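Local coordinates for protein GDSL-esterase (Pseudoalteromonas sp., PDB 3HP4) that hydrolyses esters as a cold-adapted GDSL-family esterase of the SGNH hydrolase clan, and may act as a lysophospholipase, at residues Pro67-Ile72 with Lys179-Asn184; Asn142-Asp147 with Asp172-Ser177. All blocks are in the same frame, centred on the assembly; numbering follows the deposited sequence. Where two conformers were deposited one is given.

Contact 1: residues Pro67-Ile72 with Lys179-Asn184; sequences PTHVLI and KKWLNN
The imidazole of His-69 stands edge-on against one face of the Trp-181 indole, a T-shaped pair whose planes meet at 89°. Its CD2 does the touching, 3.8 Å from Trp-181 CZ2 near the rim of the six-membered ring. Further along the indole, Trp-181 CH2 touches both Val-70 O (3.6 Å) and His-69 CB (3.7 Å), while Leu-71 CB lies near CZ3. Leu-182 meets the same imidazole with one methyl, CD2 lying 3.2 Å from His-69 NE2. With CG anti to the backbone N (chi1 178°), the Trp-181 indole points out from the helix toward the strand. Here the last turn of the C-terminal helix 166-183 packs on strand 69-73, the central strand of the parallel sheet in an alpha/beta fold of the SGNH hydrolase clan. A hydrogen bond of 2.7 Å between Thr-68 OG1 and His-69 ND1, in which either could be the donor, helps fix the rotation of the imidazole, and that hydroxyl also bonds to the backbone of Thr-4 on the adjoining strand. Cutting His-69 back to an alanine would remove the imidazole and is likely to leave the Trp-181 face and the Leu-182 methyl without their partner. Trp-181 also stacks with His-139 of edge strand 139-141.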
loop_
_atom_site.group_PDB
_atom_site.type_symbol
_atom_site.label_atom_id
_atom_site.label_comp_id
_atom_site.label_asym_id
_atom_site.label_seq_id
_atom_site.Cartn_x
_atom_site.Cartn_y
_atom_site.Cartn_z
ATOM N N PRO A 67 -14.191 7.827 2.181
ATOM C CA PRO A 67 -14.123 6.393 1.979
ATOM C C PRO A 67 -14.550 5.628 3.215
ATOM O O PRO A 67 -14.314 6.089 4.365
ATOM C CB PRO A 67 -12.629 6.149 1.676
ATOM C CG PRO A 67 -11.918 7.255 2.485
ATOM C CD PRO A 67 -12.866 8.460 2.287
ATOM N N THR A 68 -15.029 4.425 3.003
ATOM C CA THR A 68 -15.312 3.565 4.129
ATOM C C THR A 68 -14.115 2.773 4.623
ATOM O O THR A 68 -14.091 2.218 5.716
ATOM C CB THR A 68 -16.448 2.542 3.714
ATOM O OG1 THR A 68 -16.045 1.740 2.601
ATOM C CG2 THR A 68 -17.794 3.231 3.418
ATOM N N HIS A 69 -13.100 2.693 3.770
ATOM C CA HIS A 69 -11.896 1.908 4.019
ATOM C C HIS A 69 -10.708 2.649 3.452
ATOM O O HIS A 69 -10.809 3.313 2.402
ATOM C CB HIS A 69 -11.954 0.563 3.258
ATOM C CG HIS A 69 -13.034 -0.334 3.758
ATOM N ND1 HIS A 69 -14.357 -0.185 3.432
ATOM C CD2 HIS A 69 -12.936 -1.381 4.615
ATOM C CE1 HIS A 69 -15.047 -1.123 4.096
ATOM N NE2 HIS A 69 -14.212 -1.859 4.787
ATOM N N VAL A 70 -9.570 2.535 4.125
ATOM C CA VAL A 70 -8.293 3.114 3.638
ATOM C C VAL A 70 -7.254 2.028 3.691
ATOM O O VAL A 70 -7.110 1.374 4.740
ATOM C CB VAL A 70 -7.868 4.316 4.511
ATOM C CG1 VAL A 70 -6.490 4.793 4.109
ATOM C CG2 VAL A 70 -8.859 5.511 4.373
ATOM N N LEU A 71 -6.546 1.837 2.606
ATOM C CA LEU A 71 -5.462 0.826 2.516
ATOM C C LEU A 71 -4.182 1.559 2.258
ATOM O O LEU A 71 -3.998 2.163 1.193
ATOM C CB LEU A 71 -5.824 -0.115 1.342
ATOM C CG LEU A 71 -5.087 -1.458 1.240
ATOM C CD1 LEU A 71 -5.769 -2.394 0.221
ATOM C CD2 LEU A 71 -3.642 -1.211 0.843
ATOM N N ILE A 72 -3.292 1.548 3.261
ATOM C CA ILE A 72 -1.999 2.236 3.200
ATOM C C ILE A 72 -0.931 1.312 2.667
ATOM O O ILE A 72 -0.761 0.192 3.184
ATOM C CB ILE A 72 -1.667 2.737 4.602
ATOM C CG1 ILE A 72 -2.698 3.754 5.053
ATOM C CG2 ILE A 72 -0.243 3.350 4.606
ATOM C CD1 ILE A 72 -2.657 3.987 6.582
ATOM N N LYS A 179 -10.181 -9.415 0.162
ATOM C CA LYS A 179 -11.286 -10.257 0.545
ATOM C C LYS A 179 -11.139 -10.725 1.994
ATOM O O LYS A 179 -12.098 -10.682 2.747
ATOM C CB LYS A 179 -11.370 -11.452 -0.380
ATOM C CG LYS A 179 -12.490 -12.419 0.024
ATOM C CD LYS A 179 -12.590 -13.547 -1.021
ATOM C CE LYS A 179 -13.486 -14.715 -0.580
ATOM N NZ LYS A 179 -13.590 -15.750 -1.668
ATOM N N LYS A 180 -9.911 -11.136 2.357
ATOM C CA LYS A 180 -9.681 -11.577 3.740
ATOM C C LYS A 180 -9.871 -10.434 4.711
ATOM O O LYS A 180 -10.432 -10.664 5.773
ATOM C CB LYS A 180 -8.283 -12.168 3.852
ATOM C CG LYS A 180 -8.188 -13.550 3.147
ATOM C CD LYS A 180 -6.743 -13.959 3.015
ATOM C CE LYS A 180 -6.664 -15.312 2.250
ATOM N NZ LYS A 180 -5.232 -15.610 1.910
ATOM N N TRP A 181 -9.442 -9.227 4.362
ATOM C CA TRP A 181 -9.688 -8.095 5.247
ATOM C C TRP A 181 -11.154 -7.835 5.465
ATOM O O TRP A 181 -11.626 -7.663 6.593
ATOM C CB TRP A 181 -9.039 -6.874 4.594
ATOM C CG TRP A 181 -9.221 -5.579 5.322
ATOM C CD1 TRP A 181 -9.403 -5.418 6.681
ATOM C CD2 TRP A 181 -9.203 -4.298 4.732
ATOM N NE1 TRP A 181 -9.449 -4.038 6.960
ATOM C CE2 TRP A 181 -9.314 -3.354 5.808
ATOM C CE3 TRP A 181 -8.996 -3.844 3.423
ATOM C CZ2 TRP A 181 -9.281 -1.989 5.561
ATOM C CZ3 TRP A 181 -8.973 -2.410 3.219
ATOM C CH2 TRP A 181 -9.088 -1.581 4.320
ATOM N N LEU A 182 -11.951 -7.814 4.386
ATOM C CA LEU A 182 -13.348 -7.406 4.505
ATOM C C LEU A 182 -14.235 -8.513 5.059
ATOM O O LEU A 182 -15.422 -8.280 5.383
ATOM C CB LEU A 182 -13.856 -6.947 3.144
ATOM C CG LEU A 182 -13.170 -5.749 2.527
ATOM C CD1 LEU A 182 -13.800 -5.414 1.182
ATOM C CD2 LEU A 182 -13.197 -4.531 3.404
ATOM N N ASN A 183 -13.693 -9.721 5.104
ATOM C CA ASN A 183 -14.351 -10.769 5.873
ATOM C C ASN A 183 -13.765 -10.688 7.314
ATOM O O ASN A 183 -14.385 -11.200 8.254
ATOM C CB ASN A 183 -13.997 -12.159 5.368
ATOM C CG ASN A 183 -14.380 -12.422 3.935
ATOM O OD1 ASN A 183 -13.770 -13.283 3.309
ATOM N ND2 ASN A 183 -15.360 -11.747 3.414
ATOM N N ASN A 184 -12.539 -10.164 7.483
ATOM C CA ASN A 184 -11.906 -10.068 8.802
ATOM C C ASN A 184 -12.524 -8.986 9.696
ATOM O O ASN A 184 -12.178 -8.909 10.886
ATOM C CB ASN A 184 -10.384 -9.877 8.733
ATOM C CG ASN A 184 -9.635 -11.203 8.601
ATOM O OD1 ASN A 184 -8.370 -11.243 8.491
ATOM N ND2 ASN A 184 -10.403 -12.311 8.625
#

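Contact 2: residues Asn142-Asp147 with Asp172-Ser177; sequences NFFMLD and DEMYDS
The Phe-144 ring meets Met-174 across the contact: SD sits 3.7 Å from CD2 and 5.0 Å from the ring centroid, 72° off the ring normal, a Met-aromatic contact made obliquely. Met-174 CG also approaches CD2; the bend at chi2 places SD beside the ring, and the one at chi3 turns CE elsewhere. Beyond the pair, Trp-24 packs edge-to-face with Phe-144. Within the loop, Met-145 CB lies over one face of the Phe-143 ring.

The polar half of the interface is built on Glu-173. Its chain runs extended beyond CG (chi2 -178°) and brings the carboxylate up to the type I turn Phe-143 to Leu-146, where no direct hydrogen bond joins the segments and water does the joining. One water donates to Glu-173 OE1 at 2.7 Å and accepts from Asn-142 ND2. Another donates to the same OE1, at 2.8 Å, and to Phe-143 O, while accepting from Asp-147 N at 3.2 Å; it thus ties together carbonyl, amide and carboxylate. In the conformer given, OE1 therefore accepts from two waters, which would offset the nearness of a second acceptor, Phe-144 O, at 3.4 Å. Asp-147 CB lies near the other carboxylate oxygen, OE2, at the rim of the contact. A third water donates to Asn-142 O and bonds to Ser-177 OG.

In the fold, this part-apolar, part-water-mediated contact joins the loop leaving edge strand 139-141 to helix 166-183. Met-109 of strand 105-109 touches Phe-143, Phe-144 and Met-174, and Leu-28 of helix 24-34 packs against Met-174.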
loop_
_atom_site.group_PDB
_atom_site.type_symbol
_atom_site.label_atom_id
_atom_site.label_comp_id
_atom_site.label_asym_id
_atom_site.label_seq_id
_atom_site.Cartn_x
_atom_site.Cartn_y
_atom_site.Cartn_z
ATOM N N ASN A 142 -0.189 -8.659 3.857
ATOM C CA ASN A 142 1.059 -9.176 3.311
ATOM C C ASN A 142 1.609 -8.279 2.167
ATOM O O ASN A 142 0.826 -7.745 1.393
ATOM C CB ASN A 142 0.809 -10.611 2.735
ATOM C CG ASN A 142 2.066 -11.368 2.494
ATOM O OD1 ASN A 142 2.891 -11.513 3.301
ATOM N ND2 ASN A 142 2.152 -11.877 1.237
ATOM N N PHE A 143 2.923 -8.153 2.119
ATOM C CA PHE A 143 3.553 -7.310 1.032
ATOM C C PHE A 143 3.434 -8.057 -0.293
ATOM O O PHE A 143 4.011 -9.132 -0.460
ATOM C CB PHE A 143 4.983 -7.109 1.394
ATOM C CG PHE A 143 5.741 -6.084 0.539
ATOM C CD1 PHE A 143 5.089 -4.994 0.022
ATOM C CD2 PHE A 143 7.102 -6.214 0.348
ATOM C CE1 PHE A 143 5.809 -4.032 -0.717
ATOM C CE2 PHE A 143 7.799 -5.221 -0.385
ATOM C CZ PHE A 143 7.114 -4.167 -0.889
ATOM N N PHE A 144 2.774 -7.453 -1.271
ATOM C CA PHE A 144 2.583 -8.143 -2.546
ATOM C C PHE A 144 3.829 -8.296 -3.355
ATOM O O PHE A 144 3.838 -9.101 -4.289
ATOM C CB PHE A 144 1.452 -7.486 -3.387
ATOM C CG PHE A 144 1.651 -6.022 -3.753
ATOM C CD1 PHE A 144 2.632 -5.630 -4.660
ATOM C CD2 PHE A 144 0.790 -5.065 -3.224
ATOM C CE1 PHE A 144 2.738 -4.269 -5.000
ATOM C CE2 PHE A 144 0.911 -3.706 -3.589
ATOM C CZ PHE A 144 1.888 -3.329 -4.485
ATOM N N MET A 145 4.925 -7.596 -3.021
ATOM C CA MET A 145 6.169 -7.726 -3.776
ATOM C C MET A 145 6.984 -8.950 -3.437
ATOM O O MET A 145 7.920 -9.274 -4.140
ATOM C CB MET A 145 7.037 -6.493 -3.598
ATOM C CG MET A 145 6.447 -5.264 -4.314
ATOM S SD MET A 145 6.258 -5.449 -6.128
ATOM C CE MET A 145 7.963 -5.699 -6.685
ATOM N N LEU A 146 6.693 -9.602 -2.306
ATOM C CA LEU A 146 7.554 -10.712 -1.894
ATOM C C LEU A 146 7.707 -11.820 -2.918
ATOM O O LEU A 146 8.766 -12.380 -3.085
ATOM C CB LEU A 146 7.040 -11.296 -0.567
ATOM C CG LEU A 146 7.260 -10.354 0.637
ATOM C CD1 LEU A 146 6.388 -10.851 1.847
ATOM C CD2 LEU A 146 8.682 -10.223 0.999
ATOM N N ASP A 147 6.613 -12.130 -3.586
ATOM C CA ASP A 147 6.578 -13.195 -4.589
ATOM C C ASP A 147 6.803 -12.676 -5.991
ATOM O O ASP A 147 6.636 -13.448 -6.966
ATOM C CB ASP A 147 5.214 -13.900 -4.552
ATOM C CG ASP A 147 4.982 -14.642 -3.265
ATOM O OD1 ASP A 147 5.924 -14.753 -2.456
ATOM O OD2 ASP A 147 3.838 -15.094 -3.048
ATOM N N ASP A 172 -4.168 -10.382 -8.355
ATOM C CA ASP A 172 -4.761 -11.543 -7.709
ATOM C C ASP A 172 -4.374 -11.640 -6.234
ATOM O O ASP A 172 -5.186 -12.020 -5.371
ATOM C CB ASP A 172 -4.431 -12.804 -8.462
ATOM C CG ASP A 172 -5.143 -12.841 -9.822
ATOM O OD1 ASP A 172 -6.182 -12.174 -9.973
ATOM O OD2 ASP A 172 -4.662 -13.540 -10.739
ATOM N N GLU A 173 -3.148 -11.238 -5.857
ATOM C CA GLU A 173 -2.792 -11.207 -4.439
ATOM C C GLU A 173 -3.589 -10.163 -3.671
ATOM O O GLU A 173 -3.917 -10.314 -2.497
ATOM C CB GLU A 173 -1.283 -10.931 -4.236
ATOM C CG GLU A 173 -0.390 -12.022 -4.734
ATOM C CD GLU A 173 1.078 -11.738 -4.487
ATOM O OE1 GLU A 173 1.427 -11.341 -3.322
ATOM O OE2 GLU A 173 1.852 -11.938 -5.482
ATOM N N MET A 174 -3.874 -9.046 -4.336
ATOM C CA MET A 174 -4.636 -8.010 -3.673
ATOM C C MET A 174 -6.121 -8.352 -3.587
ATOM O O MET A 174 -6.761 -8.017 -2.593
ATOM C CB MET A 174 -4.383 -6.647 -4.315
ATOM C CG MET A 174 -2.964 -6.120 -4.031
ATOM S SD MET A 174 -2.581 -6.122 -2.257
ATOM C CE MET A 174 -3.694 -4.855 -1.787
ATOM N N TYR A 175 -6.645 -9.039 -4.603
ATOM C CA TYR A 175 -8.022 -9.535 -4.488
ATOM C C TYR A 175 -8.153 -10.392 -3.235
ATOM O O TYR A 175 -9.087 -10.274 -2.465
ATOM C CB TYR A 175 -8.347 -10.353 -5.745
ATOM C CG TYR A 175 -9.712 -10.954 -5.675
ATOM C CD1 TYR A 175 -10.849 -10.210 -6.040
ATOM C CD2 TYR A 175 -9.887 -12.250 -5.241
ATOM C CE1 TYR A 175 -12.140 -10.772 -5.970
ATOM C CE2 TYR A 175 -11.161 -12.808 -5.148
ATOM C CZ TYR A 175 -12.254 -12.061 -5.528
ATOM O OH TYR A 175 -13.522 -12.647 -5.451
ATOM N N ASP A 176 -7.173 -11.292 -3.042
ATOM C CA ASP A 176 -7.248 -12.204 -1.915
ATOM C C ASP A 176 -7.032 -11.475 -0.588
ATOM O O ASP A 176 -7.761 -11.704 0.371
ATOM C CB ASP A 176 -6.172 -13.272 -2.074
ATOM C CG ASP A 176 -6.437 -14.241 -3.218
ATOM O OD1 ASP A 176 -7.547 -14.319 -3.768
ATOM O OD2 ASP A 176 -5.486 -14.987 -3.583
ATOM N N SER A 177 -6.055 -10.551 -0.545
ATOM C CA SER A 177 -5.829 -9.796 0.717
ATOM C C SER A 177 -7.005 -8.923 1.111
ATOM O O SER A 177 -7.447 -8.834 2.243
ATOM C CB SER A 177 -4.603 -8.871 0.650
ATOM O OG SER A 177 -3.444 -9.710 0.880
HETATM O O HOH W 1 0.250 -11.385 -0.946
HETATM O O HOH W 2 -0.909 -8.919 -0.484
HETATM O O HOH W 3 3.939 -11.537 -2.029
#

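How the contacts relate
Both contacts draw on the C-terminal helix 166-183, contact 2 on an earlier part and contact 1 on its last turn, and their centres lie 14 Å apart. Along the chain the order is 67-72, 142-147, 172-177, 179-184, so the shorter-range closure of contact 2 falls within the longer one of contact 1. The two meet directly where Leu-71 CD1 packs 3.8 Å from Met-174 CE. One helix is thereby held at two places: to central strand 69-73 of the parallel sheet by rings and methyls, and to the loop that follows edge strand 139-141 by a sulfur-aromatic pair and bridging waters.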